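Local coordinates for protein 2-dehydropantoate 2-reductase (Geobacter metallireducens, PDB 3HN2) that probably catalyses the NADPH-dependent reduction of ketopantoate to pantoic acid, the second step from 3-methyl-2-oxobutanoate on the way to pantothenate, at residues I121-C129 and L179-W189. Residues are numbered along the deposited sequence; the frame is centred on the assembly and turned at random.
Sequences IIGGVAFLC and LKRARWEKLVW
Lys186 and Val125 lie at the middle of an interface in which a helix packs on a strand through apolar contacts, while Lys186 reaches past them to a carbonyl of the strand. Among the apolar contacts, Val125 CG1 rests 3.7 Å from Ala182 CB, and its other branch, CG2, lies along the Lys186 methylenes, 3.8 Å from CD. Leu179 lays CD1 against bare backbone, 3.7 Å from Gly123 CA, where a side chain on the strand would collide with it. The aromatic contact is edge-to-face: Phe127 turns its edge to the six-membered ring of Trp189, planes at 79° and centroids 5.4 Å apart, while Trp189 NE1 hydrogen-bonds to Thr249 OG1.

The polar contacts lie between these. With CG anti to the backbone N (chi1 -151°) and the chain extended beyond it, Lys186 carries NZ to Ala126 O at 2.9 Å, almost in line with the carbonyl (C=O...N 173°), and passes CE 3.7 Å from Phe127 CD1. Cutting this side chain back to an alanine is likely to leave Ala126 O without its ammonium donor and to open a gap beside Val125 CG2 and the Phe127 ring. Arg183, bent at chi2 and chi3, brings NH1 near Gly124 O at an angle too poor for a hydrogen bond; its firmer partners are Glu109, by a salt bridge, and the carbonyls of Gln103 and Gly105.

Such packing joins the two halves of a ketopantoate reductase: strand 121-129 belongs to the Rossmann-type NADP-binding domain, and helix 179-200 to the helical C-terminal domain.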
ATOM      1  N   ILE A 121      25.889  -6.028 -17.587  1.00 60.86           N
ATOM      2  CA  ILE A 121      25.191  -5.551 -16.390  1.00 56.35           C
ATOM      3  C   ILE A 121      23.700  -5.318 -16.614  1.00 55.57           C
ATOM      4  O   ILE A 121      23.298  -4.640 -17.557  1.00 60.96           O
ATOM      5  CB  ILE A 121      25.886  -4.289 -15.791  1.00 56.94           C
ATOM      6  CG1 ILE A 121      27.390  -4.532 -15.605  1.00 62.44           C
ATOM      7  CG2 ILE A 121      25.251  -3.856 -14.468  1.00 52.15           C
ATOM      8  CD1 ILE A 121      27.773  -5.779 -14.792  1.00 57.52           C
ATOM      9  N   ILE A 122      22.892  -5.903 -15.736  1.00 51.96           N
ATOM     10  CA  ILE A 122      21.448  -5.702 -15.738  1.00 48.18           C
ATOM     11  C   ILE A 122      21.011  -5.175 -14.361  1.00 43.73           C
ATOM     12  O   ILE A 122      21.347  -5.736 -13.315  1.00 43.11           O
ATOM     13  CB  ILE A 122      20.667  -6.994 -16.143  1.00 40.94           C
ATOM     14  CG1 ILE A 122      20.938  -7.369 -17.599  1.00 53.68           C
ATOM     15  CG2 ILE A 122      19.163  -6.810 -15.996  1.00 63.89           C
ATOM     16  CD1 ILE A 122      21.982  -8.444 -17.793  1.00 58.94           C
ATOM     17  N   GLY A 123      20.284  -4.070 -14.372  1.00 27.07           N
ATOM     18  CA  GLY A 123      19.780  -3.497 -13.145  1.00 42.61           C
ATOM     19  C   GLY A 123      18.351  -3.920 -12.893  1.00 38.77           C
ATOM     20  O   GLY A 123      17.494  -3.831 -13.781  1.00 29.61           O
ATOM     21  N   GLY A 124      18.106  -4.394 -11.681  1.00 39.98           N
ATOM     22  CA  GLY A 124      16.759  -4.726 -11.248  1.00 48.60           C
ATOM     23  C   GLY A 124      16.389  -3.918 -10.022  1.00 44.00           C
ATOM     24  O   GLY A 124      16.962  -4.113  -8.949  1.00 41.31           O
ATOM     25  N   VAL A 125      15.461  -2.979 -10.184  1.00 49.43           N
ATOM     26  CA  VAL A 125      14.864  -2.318  -9.018  1.00 39.92           C
ATOM     27  C   VAL A 125      13.748  -3.218  -8.512  1.00 42.49           C
ATOM     28  O   VAL A 125      12.744  -3.434  -9.194  1.00 51.87           O
ATOM     29  CB  VAL A 125      14.429  -0.830  -9.274  1.00 27.82           C
ATOM     30  CG1 VAL A 125      13.932  -0.629 -10.668  1.00 45.89           C
ATOM     31  CG2 VAL A 125      13.388  -0.354  -8.252  1.00 44.70           C
ATOM     32  N   ALA A 126      13.974  -3.790  -7.333  1.00 47.37           N
ATOM     33  CA  ALA A 126      13.031  -4.702  -6.699  1.00 46.62           C
ATOM     34  C   ALA A 126      12.328  -4.005  -5.547  1.00 45.82           C
ATOM     35  O   ALA A 126      12.923  -3.171  -4.867  1.00 48.73           O
ATOM     36  CB  ALA A 126      13.759  -5.931  -6.198  1.00 46.42           C
ATOM     37  N   PHE A 127      11.061  -4.335  -5.335  1.00 50.73           N
ATOM     38  CA  PHE A 127      10.335  -3.813  -4.180  1.00 56.95           C
ATOM     39  C   PHE A 127       9.722  -4.956  -3.385  1.00 57.36           C
ATOM     40  O   PHE A 127       8.775  -5.598  -3.834  1.00 55.98           O
ATOM     41  CB  PHE A 127       9.270  -2.796  -4.595  1.00 61.38           C
ATOM     42  CG  PHE A 127       8.883  -1.852  -3.491  1.00 79.83           C
ATOM     43  CD1 PHE A 127       9.580  -0.658  -3.307  1.00 90.98           C
ATOM     44  CD2 PHE A 127       7.833  -2.155  -2.628  1.00 80.03           C
ATOM     45  CE1 PHE A 127       9.234   0.222  -2.281  1.00 88.83           C
ATOM     46  CE2 PHE A 127       7.483  -1.285  -1.602  1.00 81.76           C
ATOM     47  CZ  PHE A 127       8.183  -0.092  -1.428  1.00 79.65           C
ATOM     48  N   LEU A 128      10.269  -5.183  -2.194  1.00 57.43           N
ATOM     49  CA  LEU A 128       9.967  -6.369  -1.406  1.00 54.04           C
ATOM     50  C   LEU A 128       9.884  -6.024   0.075  1.00 50.63           C
ATOM     51  O   LEU A 128      10.713  -5.272   0.586  1.00 45.75           O
ATOM     52  CB  LEU A 128      11.091  -7.385  -1.608  1.00 51.53           C
ATOM     53  CG  LEU A 128      10.844  -8.877  -1.827  1.00 55.11           C
ATOM     54  CD1 LEU A 128      12.192  -9.550  -1.960  1.00 51.98           C
ATOM     55  CD2 LEU A 128      10.047  -9.533  -0.717  1.00 55.22           C
ATOM     56  N   CYS A 129       8.884  -6.581   0.756  1.00 56.50           N
ATOM     57  CA  CYS A 129       8.801  -6.517   2.218  1.00 64.34           C
ATOM     58  C   CYS A 129       9.245  -7.861   2.785  1.00 67.39           C
ATOM     59  O   CYS A 129       8.524  -8.855   2.670  1.00 65.91           O
ATOM     60  CB  CYS A 129       7.375  -6.207   2.684  1.00 62.74           C
ATOM     61  SG  CYS A 129       6.611  -4.758   1.943  1.00 66.72           S
ATOM     62  N   LEU A 179      16.391   2.573 -16.940  1.00 56.66           N
ATOM     63  CA  LEU A 179      16.821   1.973 -15.679  1.00 56.07           C
ATOM     64  C   LEU A 179      17.214   3.051 -14.671  1.00 56.91           C
ATOM     65  O   LEU A 179      16.824   2.999 -13.497  1.00 51.67           O
ATOM     66  CB  LEU A 179      18.012   1.042 -15.933  1.00 57.35           C
ATOM     67  CG  LEU A 179      18.818   0.524 -14.738  1.00 49.60           C
ATOM     68  CD1 LEU A 179      17.966  -0.395 -13.883  1.00 35.62           C
ATOM     69  CD2 LEU A 179      20.075  -0.194 -15.213  1.00 52.81           C
ATOM     70  N   LYS A 180      17.981   4.025 -15.160  1.00 54.08           N
ATOM     71  CA  LYS A 180      18.472   5.135 -14.365  1.00 46.73           C
ATOM     72  C   LYS A 180      17.323   5.861 -13.657  1.00 41.10           C
ATOM     73  O   LYS A 180      17.418   6.142 -12.464  1.00 41.94           O
ATOM     74  CB  LYS A 180      19.260   6.095 -15.256  1.00 36.66           C
ATOM     75  CG  LYS A 180      20.329   6.915 -14.544  1.00 44.76           C
ATOM     76  CD  LYS A 180      20.807   8.053 -15.441  1.00 62.60           C
ATOM     77  CE  LYS A 180      22.131   8.637 -14.975  1.00 75.56           C
ATOM     78  NZ  LYS A 180      23.292   7.851 -15.480  1.00 69.40           N
ATOM     79  N   ARG A 181      16.243   6.135 -14.393  1.00 40.09           N
ATOM     80  CA  ARG A 181      15.067   6.811 -13.841  1.00 43.05           C
ATOM     81  C   ARG A 181      14.416   5.985 -12.739  1.00 35.79           C
ATOM     82  O   ARG A 181      14.161   6.497 -11.669  1.00 51.75           O
ATOM     83  CB  ARG A 181      14.048   7.147 -14.935  1.00 45.70           C
ATOM     84  CG  ARG A 181      12.784   7.838 -14.410  1.00 29.05           C
ATOM     85  CD  ARG A 181      11.745   8.013 -15.501  1.00 25.32           C
ATOM     86  NE  ARG A 181      10.403   7.922 -14.942  1.00 51.96           N
ATOM     87  CZ  ARG A 181       9.527   8.920 -14.897  1.00 57.90           C
ATOM     88  NH1 ARG A 181       9.825  10.103 -15.414  1.00 64.72           N
ATOM     89  NH2 ARG A 181       8.339   8.723 -14.346  1.00 54.47           N
ATOM     90  N   ALA A 182      14.210   4.700 -13.008  1.00 43.56           N
ATOM     91  CA  ALA A 182      13.587   3.759 -12.080  1.00 41.76           C
ATOM     92  C   ALA A 182      14.309   3.615 -10.732  1.00 47.22           C
ATOM     93  O   ALA A 182      13.656   3.439  -9.697  1.00 52.44           O
ATOM     94  CB  ALA A 182      13.440   2.405 -12.753  1.00 43.02           C
ATOM     95  N   ARG A 183      15.645   3.675 -10.758  1.00 47.79           N
ATOM     96  CA  ARG A 183      16.478   3.697  -9.549  1.00 40.11           C
ATOM     97  C   ARG A 183      16.160   4.942  -8.726  1.00 46.22           C
ATOM     98  O   ARG A 183      15.934   4.862  -7.513  1.00 55.42           O
ATOM     99  CB  ARG A 183      17.974   3.687  -9.915  1.00 42.42           C
ATOM    100  CG  ARG A 183      18.508   2.350 -10.442  1.00 34.80           C
ATOM    101  CD  ARG A 183      19.200   1.536  -9.349  1.00 23.30           C
ATOM    102  NE  ARG A 183      18.956   0.107  -9.531  1.00 18.45           N
ATOM    103  CZ  ARG A 183      19.120  -0.818  -8.588  1.00 29.02           C
ATOM    104  NH1 ARG A 183      18.864  -2.090  -8.865  1.00 30.63           N
ATOM    105  NH2 ARG A 183      19.534  -0.480  -7.374  1.00 39.03           N
ATOM    106  N   TRP A 184      16.124   6.088  -9.407  1.00 38.95           N
ATOM    107  CA  TRP A 184      15.779   7.361  -8.792  1.00 40.11           C
ATOM    108  C   TRP A 184      14.328   7.406  -8.318  1.00 44.40           C
ATOM    109  O   TRP A 184      14.018   8.064  -7.324  1.00 45.43           O
ATOM    110  CB  TRP A 184      16.040   8.504  -9.769  1.00 41.58           C
ATOM    111  CG  TRP A 184      17.458   8.970  -9.777  1.00 51.48           C
ATOM    112  CD1 TRP A 184      18.417   8.668 -10.704  1.00 41.51           C
ATOM    113  CD2 TRP A 184      18.087   9.826  -8.813  1.00 42.31           C
ATOM    114  NE1 TRP A 184      19.601   9.285 -10.378  1.00 43.02           N
ATOM    115  CE2 TRP A 184      19.430   9.998  -9.221  1.00 42.94           C
ATOM    116  CE3 TRP A 184      17.651  10.454  -7.640  1.00 41.25           C
ATOM    117  CZ2 TRP A 184      20.339  10.780  -8.500  1.00 37.94           C
ATOM    118  CZ3 TRP A 184      18.557  11.238  -6.924  1.00 44.86           C
ATOM    119  CH2 TRP A 184      19.884  11.392  -7.359  1.00 41.49           C
ATOM    120  N   GLU A 185      13.454   6.705  -9.037  1.00 45.76           N
ATOM    121  CA  GLU A 185      12.052   6.575  -8.664  1.00 56.14           C
ATOM    122  C   GLU A 185      11.910   5.883  -7.311  1.00 54.57           C
ATOM    123  O   GLU A 185      11.093   6.293  -6.492  1.00 61.18           O
ATOM    124  CB  GLU A 185      11.275   5.805  -9.738  1.00 63.36           C
ATOM    125  CG  GLU A 185      11.089   6.537 -11.073  1.00 41.94           C
ATOM    126  CD  GLU A 185      10.160   5.795 -12.032  1.00 53.70           C
ATOM    127  OE1 GLU A 185      10.133   4.542 -12.007  1.00 47.46           O
ATOM    128  OE2 GLU A 185       9.456   6.466 -12.817  1.00 44.61           O
ATOM    129  N   LYS A 186      12.722   4.850  -7.079  1.00 55.71           N
ATOM    130  CA  LYS A 186      12.701   4.119  -5.811  1.00 53.53           C
ATOM    131  C   LYS A 186      13.399   4.891  -4.697  1.00 54.89           C
ATOM    132  O   LYS A 186      13.087   4.704  -3.521  1.00 59.86           O
ATOM    133  CB  LYS A 186      13.331   2.733  -5.952  1.00 51.87           C
ATOM    134  CG  LYS A 186      12.740   1.723  -4.981  1.00 58.15           C
ATOM    135  CD  LYS A 186      13.737   0.659  -4.575  1.00 77.22           C
ATOM    136  CE  LYS A 186      13.206  -0.146  -3.401  1.00 79.73           C
ATOM    137  NZ  LYS A 186      14.088  -1.291  -3.046  1.00 82.16           N
ATOM    138  N   LEU A 187      14.346   5.751  -5.079  1.00 53.82           N
ATOM    139  CA  LEU A 187      15.036   6.645  -4.143  1.00 42.56           C
ATOM    140  C   LEU A 187      14.094   7.681  -3.538  1.00 40.79           C
ATOM    141  O   LEU A 187      14.301   8.120  -2.410  1.00 46.45           O
ATOM    142  CB  LEU A 187      16.226   7.339  -4.828  1.00 31.12           C
ATOM    143  CG  LEU A 187      17.672   6.927  -4.504  1.00 37.04           C
ATOM    144  CD1 LEU A 187      17.798   5.586  -3.767  1.00 11.10           C
ATOM    145  CD2 LEU A 187      18.560   6.939  -5.766  1.00 31.81           C
ATOM    146  N   VAL A 188      13.063   8.058  -4.294  1.00 42.88           N
ATOM    147  CA  VAL A 188      12.013   8.951  -3.808  1.00 44.41           C
ATOM    148  C   VAL A 188      11.278   8.342  -2.607  1.00 46.31           C
ATOM    149  O   VAL A 188      10.805   9.065  -1.735  1.00 39.88           O
ATOM    150  CB  VAL A 188      11.019   9.340  -4.933  1.00 44.24           C
ATOM    151  CG1 VAL A 188       9.810  10.127  -4.381  1.00 54.82           C
ATOM    152  CG2 VAL A 188      11.720  10.169  -5.978  1.00 26.27           C
ATOM    153  N   TRP A 189      11.216   7.014  -2.556  1.00 45.35           N
ATOM    154  CA  TRP A 189      10.613   6.327  -1.423  1.00 45.33           C
ATOM    155  C   TRP A 189      11.636   5.987  -0.345  1.00 47.04           C
ATOM    156  O   TRP A 189      11.369   6.172   0.859  1.00 34.55           O
ATOM    157  CB  TRP A 189       9.888   5.050  -1.866  1.00 38.71           C
ATOM    158  CG  TRP A 189       9.021   4.527  -0.782  1.00 43.96           C
ATOM    159  CD1 TRP A 189       7.714   4.866  -0.539  1.00 32.31           C
ATOM    160  CD2 TRP A 189       9.396   3.607   0.251  1.00 45.86           C
ATOM    161  NE1 TRP A 189       7.254   4.194   0.563  1.00 22.24           N
ATOM    162  CE2 TRP A 189       8.262   3.426   1.080  1.00 24.96           C
ATOM    163  CE3 TRP A 189      10.579   2.915   0.555  1.00 22.40           C
ATOM    164  CZ2 TRP A 189       8.273   2.576   2.189  1.00 21.40           C
ATOM    165  CZ3 TRP A 189      10.598   2.070   1.671  1.00 26.30           C
ATOM    166  CH2 TRP A 189       9.446   1.911   2.473  1.00 48.16           C
TER